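Local coordinates for protein adenylate cyclase (Hippeastrum hybrid cultivar, PDB 6YP4) that acts mainly as a triphosphatase despite its name, and binds a GTP analogue inside its tunnel-shaped fold, at residues 25-30 against 139-144; 146-151 against 163-168. All blocks are in the same frame, centred on the assembly; numbering follows the deposited sequence. Where two conformers were deposited one is given.

From the N terminus, strand 2-9 and helix 12-22 lead into strand 26-39, whose first residues pair with strand 127-141: interaction 1 (25-30 against 139-144) closes a long loop of 108 residues holding much of the barrel wall. The chain then turns at once into strand 147-155, and interaction 2 (146-151 against 163-168) closes the short hairpin with strand 158-166. The two loops follow in series, neither nested nor crossed. Strands 127-141 and 147-155 are neighbours, joined by a probable hydrogen bond from Leu148 N to Tyr140 O, so both contacts belong to one antiparallel wall. Strand 2-9, beside 158-166, carries the sheet on towards closure. Both contacts also touch the second subunit.

Interaction 1: 25-30 against 139-144. With GCP (phosphomethylphosphonic acid guanylate ester), chain B.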
loop_
_atom_site.group_PDB
_atom_site.type_symbol
_atom_site.label_atom_id
_atom_site.label_comp_id
_atom_site.label_asym_id
_atom_site.label_seq_id
_atom_site.Cartn_x
_atom_site.Cartn_y
_atom_site.Cartn_z
ATOM N N PHE A 25 -9.905 -2.360 -12.354
ATOM C CA PHE A 25 -9.175 -1.563 -11.376
ATOM C C PHE A 25 -8.098 -2.357 -10.656
ATOM O O PHE A 25 -7.480 -1.842 -9.714
ATOM C CB PHE A 25 -10.158 -0.951 -10.378
ATOM C CG PHE A 25 -11.312 -0.259 -11.038
ATOM C CD1 PHE A 25 -11.189 1.050 -11.487
ATOM C CD2 PHE A 25 -12.511 -0.917 -11.227
ATOM C CE1 PHE A 25 -12.247 1.684 -12.116
ATOM C CE2 PHE A 25 -13.573 -0.292 -11.849
ATOM C CZ PHE A 25 -13.448 1.007 -12.295
ATOM N N HIS A 26 -7.816 -3.570 -11.119
ATOM C CA HIS A 26 -6.982 -4.492 -10.369
ATOM C C HIS A 26 -5.535 -4.017 -10.316
ATOM O O HIS A 26 -4.928 -3.702 -11.349
ATOM C CB HIS A 26 -7.053 -5.871 -11.007
ATOM C CG HIS A 26 -6.190 -6.882 -10.328
ATOM N ND1 HIS A 26 -4.951 -7.246 -10.807
ATOM C CD2 HIS A 26 -6.394 -7.613 -9.205
ATOM C CE1 HIS A 26 -4.427 -8.159 -10.009
ATOM N NE2 HIS A 26 -5.281 -8.394 -9.023
ATOM N N LEU A 27 -4.976 -4.002 -9.111
ATOM C CA LEU A 27 -3.584 -3.651 -8.870
ATOM C C LEU A 27 -2.712 -4.852 -8.537
ATOM O O LEU A 27 -1.607 -4.963 -9.062
ATOM C CB LEU A 27 -3.484 -2.639 -7.719
ATOM C CG LEU A 27 -2.070 -2.228 -7.297
ATOM C CD1 LEU A 27 -1.370 -1.528 -8.453
ATOM C CD2 LEU A 27 -2.069 -1.333 -6.077
ATOM N N LYS A 28 -3.166 -5.763 -7.673
ATOM C CA LYS A 28 -2.346 -6.908 -7.300
ATOM C C LYS A 28 -3.214 -7.903 -6.535
ATOM O O LYS A 28 -4.259 -7.542 -5.992
ATOM C CB LYS A 28 -1.137 -6.496 -6.442
ATOM C CG LYS A 28 -1.531 -5.799 -5.141
ATOM C CD LYS A 28 -0.323 -5.199 -4.419
ATOM C CE LYS A 28 -0.735 -4.534 -3.118
ATOM N NZ LYS A 28 0.418 -4.310 -2.182
ATOM N N THR A 29 -2.755 -9.151 -6.486
ATOM C CA THR A 29 -3.376 -10.191 -5.660
ATOM C C THR A 29 -2.256 -10.978 -4.989
ATOM O O THR A 29 -1.314 -11.396 -5.667
ATOM C CB THR A 29 -4.255 -11.129 -6.503
ATOM O OG1 THR A 29 -5.266 -10.357 -7.156
ATOM C CG2 THR A 29 -4.911 -12.288 -5.629
ATOM N N HIS A 30 -2.357 -11.172 -3.668
ATOM C CA HIS A 30 -1.348 -11.892 -2.910
ATOM C C HIS A 30 -1.982 -12.805 -1.865
ATOM O O HIS A 30 -3.086 -12.556 -1.378
ATOM C CB HIS A 30 -0.385 -10.928 -2.223
ATOM C CG HIS A 30 0.509 -10.216 -3.192
ATOM N ND1 HIS A 30 1.682 -10.765 -3.661
ATOM C CD2 HIS A 30 0.356 -9.038 -3.842
ATOM C CE1 HIS A 30 2.236 -9.933 -4.529
ATOM N NE2 HIS A 30 1.457 -8.874 -4.647
ATOM N N VAL A 139 -6.309 -6.446 -4.557
ATOM C CA VAL A 139 -6.267 -5.014 -4.265
ATOM C C VAL A 139 -6.626 -4.242 -5.523
ATOM O O VAL A 139 -6.156 -4.572 -6.618
ATOM C CB VAL A 139 -4.881 -4.564 -3.755
ATOM C CG1 VAL A 139 -4.908 -3.101 -3.283
ATOM C CG2 VAL A 139 -4.390 -5.484 -2.660
ATOM N N TYR A 140 -7.423 -3.181 -5.352
ATOM C CA TYR A 140 -7.938 -2.365 -6.444
ATOM C C TYR A 140 -7.761 -0.894 -6.100
ATOM O O TYR A 140 -8.017 -0.484 -4.964
ATOM C CB TYR A 140 -9.441 -2.665 -6.702
ATOM C CG TYR A 140 -9.707 -4.131 -6.951
ATOM C CD1 TYR A 140 -9.937 -5.014 -5.900
ATOM C CD2 TYR A 140 -9.669 -4.642 -8.244
ATOM C CE1 TYR A 140 -10.147 -6.360 -6.138
ATOM C CE2 TYR A 140 -9.861 -5.976 -8.493
ATOM C CZ TYR A 140 -10.121 -6.828 -7.440
ATOM O OH TYR A 140 -10.298 -8.156 -7.707
ATOM N N ARG A 141 -7.332 -0.097 -7.085
ATOM C CA ARG A 141 -7.378 1.362 -6.990
ATOM C C ARG A 141 -8.626 1.845 -7.729
ATOM O O ARG A 141 -8.715 1.722 -8.957
ATOM C CB ARG A 141 -6.114 2.002 -7.562
ATOM C CG ARG A 141 -6.171 3.510 -7.533
ATOM C CD ARG A 141 -4.818 4.163 -7.908
ATOM N NE ARG A 141 -3.734 3.791 -7.005
ATOM C CZ ARG A 141 -2.757 2.948 -7.331
ATOM N NH1 ARG A 141 -2.738 2.407 -8.537
ATOM N NH2 ARG A 141 -1.803 2.647 -6.462
ATOM N N TRP A 142 -9.588 2.401 -6.981
ATOM C CA TRP A 142 -10.927 2.731 -7.457
ATOM C C TRP A 142 -11.060 4.254 -7.639
ATOM O O TRP A 142 -10.044 4.964 -7.757
ATOM C CB TRP A 142 -11.944 2.134 -6.471
ATOM C CG TRP A 142 -13.337 2.138 -6.988
ATOM C CD1 TRP A 142 -13.731 1.839 -8.254
ATOM C CD2 TRP A 142 -14.525 2.499 -6.269
ATOM N NE1 TRP A 142 -15.092 1.976 -8.367
ATOM C CE2 TRP A 142 -15.602 2.383 -7.163
ATOM C CE3 TRP A 142 -14.780 2.900 -4.953
ATOM C CZ2 TRP A 142 -16.923 2.648 -6.786
ATOM C CZ3 TRP A 142 -16.097 3.174 -4.584
ATOM C CH2 TRP A 142 -17.146 3.044 -5.498
ATOM N N VAL A 143 -12.306 4.758 -7.668
ATOM C CA VAL A 143 -12.525 6.194 -7.852
ATOM C C VAL A 143 -11.814 6.997 -6.750
ATOM O O VAL A 143 -11.678 6.553 -5.601
ATOM C CB VAL A 143 -14.024 6.547 -7.907
ATOM C CG1 VAL A 143 -14.754 5.671 -8.924
ATOM C CG2 VAL A 143 -14.675 6.430 -6.536
ATOM N N GLU A 144 -11.319 8.177 -7.132
ATOM C CA GLU A 144 -10.576 9.085 -6.252
ATOM C C GLU A 144 -9.366 8.422 -5.608
ATOM O O GLU A 144 -8.927 8.832 -4.526
ATOM C CB GLU A 144 -11.478 9.703 -5.178
ATOM C CG GLU A 144 -12.742 10.299 -5.755
ATOM C CD GLU A 144 -13.601 11.013 -4.726
ATOM O OE1 GLU A 144 -14.844 10.989 -4.884
ATOM O OE2 GLU A 144 -13.032 11.618 -3.797
HETATM P PG GCP B . 5.520 10.036 -7.380
HETATM O O1G GCP B . 5.546 11.392 -6.741
HETATM O O2G GCP B . 6.846 9.334 -7.190
HETATM O O3G GCP B . 5.211 10.175 -8.850
HETATM C C3B GCP B . 4.210 9.056 -6.566
HETATM P PB GCP B . 4.111 7.403 -7.400
HETATM O O1B GCP B . 4.274 7.504 -8.889
HETATM O O2B GCP B . 5.094 6.434 -6.791
HETATM O O3A GCP B . 2.588 6.865 -7.091
HETATM P PA GCP B . 2.216 5.291 -7.384
HETATM O O1A GCP B . 0.844 5.284 -8.035
HETATM O O2A GCP B . 3.249 4.746 -8.347
HETATM O "O5'" GCP B . 2.262 4.408 -5.945
HETATM C "C5'" GCP B . 2.342 5.114 -4.714
HETATM C "C4'" GCP B . 1.018 5.944 -4.434
HETATM O "O4'" GCP B . -0.298 5.150 -4.699
HETATM C "C3'" GCP B . 0.976 6.254 -3.195
HETATM O "O3'" GCP B . 0.543 7.628 -3.042
HETATM C "C2'" GCP B . -0.041 5.157 -2.437
HETATM O "O2'" GCP B . -0.890 5.790 -1.408
HETATM C "C1'" GCP B . -0.731 4.545 -3.321
HETATM N N9 GCP B . -0.429 3.059 -3.268
HETATM C C8 GCP B . 0.477 2.520 -4.092
HETATM N N7 GCP B . 0.558 1.199 -3.847
HETATM C C5 GCP B . -0.307 0.918 -2.860
HETATM C C6 GCP B . -0.634 -0.273 -2.216
HETATM O O6 GCP B . -0.100 -1.285 -2.532
HETATM N N1 GCP B . -1.548 -0.278 -1.246
HETATM C C2 GCP B . -2.160 0.882 -0.885
HETATM N N2 GCP B . -3.143 0.754 0.189
HETATM N N3 GCP B . -1.841 2.047 -1.511
HETATM C C4 GCP B . -0.914 2.063 -2.499
#
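Val139 is paired with two consecutive residues, Leu27 and Lys28, through short backbone bonds. Val139 O takes one from Leu27 N (2.8 Å) and a weak, longer one from Lys28 N, while Val139 N gives 2.7 Å to Lys28 O. Beside them the Lys28 chain lies along Val139, pointing the same way, with CG 3.8 Å from Val139 CG2. On the other face of the sheet His26 turns its ring edge to the face of Tyr140 in an offset edge-to-face pair, planes 70° apart, and Tyr140 also rests on helix 12-22.

Two residues against one make a classic beta bulge, set in the join between strands 26-39 and 127-141 of the CYTH tunnel barrel. It lets Leu27 and Lys28 each direct a side chain to the ligand side of the sheet. Lys28 CG sits between backbone N and carbonyl carbon (chi1 59°), and from the extended chain beyond, NZ donates a 3.1 Å hydrogen bond to guanine O6 of GCP (chain B), which is also bonded by residues of the second subunit, Arg52 and Arg54 among them. Arg141 NH2 passes 3.3 Å from C8 of the same base, but its salt bridge is to Glu83 of the second subunit.

At Phe25 the hydrogen bonding lengthens and bends, Arg141 N to Phe25 O spanning 3.2 Å, yet side chains stay close. Arg141 O lies 3.4 Å from Phe25 CB, and the edge of Trp142, CD1 over the centre, meets the Phe25 ring face, planes at 88°. The loose, solvent side is at Val143 and Thr29, which barely touch the opposing segment; Thr29 OG1 is hydrogen-bonded to His26 NE2.

Interaction 2: 146-151 against 163-168; sequences LILELD and IECETT. With GCP (phosphomethylphosphonic acid guanylate ester), chain C; GCP (phosphomethylphosphonic acid guanylate ester), chain B.
Glu149 and Glu164 form an antiparallel hydrogen-bonded pair: Glu149 N bonds Glu164 O at 2.9 Å, and Glu164 N bonds Glu149 O. On the face turned to helix 12-22, the Leu150 and Ile163 side chains meet at a slant, Leu150 CD1 lying 4.0 Å from Ile163 CB, while Leu148 CD2 reaches Cys165 CB at the same 4.0 Å. Further along, the strands part and water enters the ladder. One water joins Ile147 N to Glu166 O; a second accepts from Glu166 N and donates to both Ile147 O and Glu149 OE1, tying the sheet to the pocket.

Glu164 leaves the sheet on the opposite face, into the tunnel characteristic of the CYTH fold. Its CB passes 4.2 Å from Glu149 O. CG, anti to the carbonyl carbon (chi1 -53°), starts an extended chain that carries CD past the Asp151 carboxylate to the terminal phosphate of GCP (chain C). There OE1 lies 2.7 Å and OE2 2.8 Å from O1G, with OE1 also 3.4 Å from C3B, the methylene that replaces the bridging oxygen between the last two phosphorus atoms. OE2 stands 4.0 Å from Asp151 OD2, the two carboxylate planes nearly perpendicular.

Lys195 bridges the two carboxylates, with salt bridges to both of these oxygens, and Asp151 OD1 is taken by Arg137. Lys195 and Arg137 are also hydrogen-bonded to GCP. The chemistry implies that these two basic residues, themselves set in place by the acids, hold the analogue, consistent with a tunnel built for triphosphate.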
loop_
_atom_site.group_PDB
_atom_site.type_symbol
_atom_site.label_atom_id
_atom_site.label_comp_id
_atom_site.label_asym_id
_atom_site.label_seq_id
_atom_site.Cartn_x
_atom_site.Cartn_y
_atom_site.Cartn_z
ATOM N N LEU A 146 -9.184 5.718 -4.136
ATOM C CA LEU A 146 -9.529 4.819 -3.042
ATOM C C LEU A 146 -9.057 3.403 -3.344
ATOM O O LEU A 146 -9.149 2.929 -4.481
ATOM C CB LEU A 146 -11.046 4.820 -2.820
ATOM C CG LEU A 146 -11.682 6.150 -2.385
ATOM C CD1 LEU A 146 -13.207 6.128 -2.555
ATOM C CD2 LEU A 146 -11.281 6.478 -0.944
ATOM N N ILE A 147 -8.548 2.733 -2.311
ATOM C CA ILE A 147 -7.996 1.387 -2.407
ATOM C C ILE A 147 -9.021 0.427 -1.821
ATOM O O ILE A 147 -9.368 0.537 -0.639
ATOM C CB ILE A 147 -6.654 1.273 -1.663
ATOM C CG1 ILE A 147 -5.591 2.204 -2.286
ATOM C CG2 ILE A 147 -6.209 -0.172 -1.573
ATOM C CD1 ILE A 147 -5.158 1.762 -3.655
ATOM N N LEU A 148 -9.498 -0.505 -2.640
ATOM C CA LEU A 148 -10.413 -1.559 -2.198
ATOM C C LEU A 148 -9.663 -2.873 -2.046
ATOM O O LEU A 148 -8.843 -3.230 -2.899
ATOM C CB LEU A 148 -11.553 -1.748 -3.196
ATOM C CG LEU A 148 -12.396 -0.537 -3.610
ATOM C CD1 LEU A 148 -13.362 -0.947 -4.702
ATOM C CD2 LEU A 148 -13.136 0.099 -2.437
ATOM N N GLU A 149 -9.953 -3.598 -0.960
ATOM C CA GLU A 149 -9.337 -4.892 -0.683
ATOM C C GLU A 149 -10.438 -5.932 -0.588
ATOM O O GLU A 149 -11.295 -5.841 0.300
ATOM C CB GLU A 149 -8.529 -4.864 0.613
ATOM C CG GLU A 149 -7.201 -4.137 0.511
ATOM C CD GLU A 149 -6.851 -3.429 1.798
ATOM O OE1 GLU A 149 -7.516 -2.424 2.106
ATOM O OE2 GLU A 149 -5.933 -3.886 2.512
ATOM N N LEU A 150 -10.426 -6.896 -1.507
ATOM C CA LEU A 150 -11.420 -7.961 -1.578
ATOM C C LEU A 150 -10.761 -9.237 -1.071
ATOM O O LEU A 150 -9.788 -9.716 -1.667
ATOM C CB LEU A 150 -11.911 -8.118 -3.017
ATOM C CG LEU A 150 -13.021 -9.119 -3.326
ATOM C CD1 LEU A 150 -14.342 -8.662 -2.705
ATOM C CD2 LEU A 150 -13.176 -9.317 -4.829
ATOM N N ASP A 151 -11.277 -9.783 0.026
ATOM C CA ASP A 151 -10.613 -10.852 0.751
ATOM C C ASP A 151 -11.377 -12.163 0.612
ATOM O O ASP A 151 -12.609 -12.184 0.617
ATOM C CB ASP A 151 -10.482 -10.509 2.242
ATOM C CG ASP A 151 -9.417 -9.459 2.525
ATOM O OD1 ASP A 151 -8.395 -9.373 1.777
ATOM O OD2 ASP A 151 -9.591 -8.745 3.538
ATOM N N ILE A 163 -15.187 -7.117 1.524
ATOM C CA ILE A 163 -14.532 -6.006 0.841
ATOM C C ILE A 163 -14.365 -4.861 1.832
ATOM O O ILE A 163 -15.259 -4.599 2.648
ATOM C CB ILE A 163 -15.299 -5.569 -0.424
ATOM C CG1 ILE A 163 -14.466 -4.504 -1.172
ATOM C CG2 ILE A 163 -16.687 -5.062 -0.079
ATOM C CD1 ILE A 163 -14.597 -4.550 -2.670
ATOM N N GLU A 164 -13.203 -4.196 1.784
ATOM C CA GLU A 164 -12.846 -3.192 2.777
ATOM C C GLU A 164 -12.148 -2.023 2.103
ATOM O O GLU A 164 -11.555 -2.178 1.036
ATOM C CB GLU A 164 -11.941 -3.772 3.863
ATOM C CG GLU A 164 -12.542 -5.020 4.493
ATOM C CD GLU A 164 -11.595 -5.722 5.423
ATOM O OE1 GLU A 164 -10.440 -5.256 5.562
ATOM O OE2 GLU A 164 -12.007 -6.748 6.003
ATOM N N CYS A 165 -12.223 -0.860 2.759
ATOM C CA CYS A 165 -11.675 0.389 2.233
ATOM C C CYS A 165 -11.227 1.286 3.380
ATOM O O CYS A 165 -12.050 1.723 4.189
ATOM C CB CYS A 165 -12.713 1.113 1.369
ATOM S SG CYS A 165 -12.044 2.596 0.584
ATOM N N GLU A 166 -9.927 1.584 3.434
ATOM C CA GLU A 166 -9.385 2.519 4.414
ATOM C C GLU A 166 -9.595 3.943 3.919
ATOM O O GLU A 166 -9.296 4.257 2.762
ATOM C CB GLU A 166 -7.893 2.246 4.643
ATOM C CG GLU A 166 -7.412 2.427 6.091
ATOM C CD GLU A 166 -7.044 3.865 6.428
ATOM O OE1 GLU A 166 -6.824 4.656 5.483
ATOM O OE2 GLU A 166 -6.969 4.201 7.638
ATOM N N THR A 167 -10.099 4.808 4.791
ATOM C CA THR A 167 -10.456 6.147 4.352
ATOM C C THR A 167 -10.441 7.090 5.546
ATOM O O THR A 167 -10.543 6.665 6.701
ATOM C CB THR A 167 -11.829 6.147 3.680
ATOM O OG1 THR A 167 -12.189 7.477 3.289
ATOM C CG2 THR A 167 -12.884 5.588 4.645
ATOM N N THR A 168 -10.291 8.379 5.249
ATOM C CA THR A 168 -10.466 9.419 6.248
ATOM C C THR A 168 -11.876 9.986 6.234
ATOM O O THR A 168 -12.202 10.808 7.096
ATOM C CB THR A 168 -9.457 10.559 6.037
ATOM O OG1 THR A 168 -9.760 11.252 4.821
ATOM C CG2 THR A 168 -8.057 10.017 5.967
HETATM P PG GCP C . -8.619 -6.611 8.225
HETATM O O1G GCP C . -10.080 -6.383 7.977
HETATM O O2G GCP C . -8.159 -7.884 7.548
HETATM O O3G GCP C . -8.364 -6.691 9.709
HETATM C C3B GCP C . -7.701 -5.199 7.518
HETATM P PB GCP C . -5.898 -5.428 7.888
HETATM O O1B GCP C . -5.663 -5.969 9.268
HETATM O O2B GCP C . -5.237 -6.277 6.830
HETATM O O3A GCP C . -5.258 -3.915 7.819
HETATM P PA GCP C . -3.625 -3.734 7.768
HETATM O O1A GCP C . -3.287 -2.585 8.701
HETATM O O2A GCP C . -3.005 -5.016 8.280
HETATM O "O5'" GCP C . -3.123 -3.457 6.180
HETATM C "C5'" GCP C . -4.105 -3.166 5.194
HETATM C "C4'" GCP C . -4.801 -1.765 5.465
HETATM O "O4'" GCP C . -3.804 -0.618 5.817
HETATM C "C3'" GCP C . -5.388 -1.379 4.397
HETATM O "O3'" GCP C . -6.692 -0.834 4.719
HETATM C "C2'" GCP C . -4.381 -0.271 3.643
HETATM O "O2'" GCP C . -5.126 0.857 3.047
HETATM C "C1'" GCP C . -3.494 0.122 4.473
HETATM N N9 GCP C . -2.114 -0.250 3.962
HETATM C C8 GCP C . -1.516 -1.373 4.375
HETATM N N7 GCP C . -0.312 -1.470 3.780
HETATM C C5 GCP C . -0.165 -0.396 2.988
HETATM C C6 GCP C . 0.871 0.011 2.152
HETATM O O6 GCP C . 1.851 -0.650 2.054
HETATM N N1 GCP C . 0.763 1.146 1.460
HETATM C C2 GCP C . -0.361 1.904 1.572
HETATM N N2 GCP C . -0.367 3.124 0.768
HETATM N N3 GCP C . -1.375 1.506 2.388
HETATM C C4 GCP C . -1.275 0.356 3.096
HETATM P PG GCP B . 5.520 10.036 -7.380
HETATM O O1G GCP B . 5.546 11.392 -6.741
HETATM O O2G GCP B . 6.846 9.334 -7.190
HETATM O O3G GCP B . 5.211 10.175 -8.850
HETATM C C3B GCP B . 4.210 9.056 -6.566
HETATM P PB GCP B . 4.111 7.403 -7.400
HETATM O O1B GCP B . 4.274 7.504 -8.889
HETATM O O2B GCP B . 5.094 6.434 -6.791
HETATM O O3A GCP B . 2.588 6.865 -7.091
HETATM P PA GCP B . 2.216 5.291 -7.384
HETATM O O1A GCP B . 0.844 5.284 -8.035
HETATM O O2A GCP B . 3.249 4.746 -8.347
HETATM O "O5'" GCP B . 2.262 4.408 -5.945
HETATM C "C5'" GCP B . 2.342 5.114 -4.714
HETATM C "C4'" GCP B . 1.018 5.944 -4.434
HETATM O "O4'" GCP B . -0.298 5.150 -4.699
HETATM C "C3'" GCP B . 0.976 6.254 -3.195
HETATM O "O3'" GCP B . 0.543 7.628 -3.042
HETATM C "C2'" GCP B . -0.041 5.157 -2.437
HETATM O "O2'" GCP B . -0.890 5.790 -1.408
HETATM C "C1'" GCP B . -0.731 4.545 -3.321
HETATM N N9 GCP B . -0.429 3.059 -3.268
HETATM C C8 GCP B . 0.477 2.520 -4.092
HETATM N N7 GCP B . 0.558 1.199 -3.847
HETATM C C5 GCP B . -0.307 0.918 -2.860
HETATM C C6 GCP B . -0.634 -0.273 -2.216
HETATM O O6 GCP B . -0.100 -1.285 -2.532
HETATM N N1 GCP B . -1.548 -0.278 -1.246
HETATM C C2 GCP B . -2.160 0.882 -0.885
HETATM N N2 GCP B . -3.143 0.754 0.189
HETATM N N3 GCP B . -1.841 2.047 -1.511
HETATM C C4 GCP B . -0.914 2.063 -2.499
HETATM O O HOH W 1 -8.231 3.854 0.169
HETATM O O HOH W 2 -8.162 0.152 1.739
#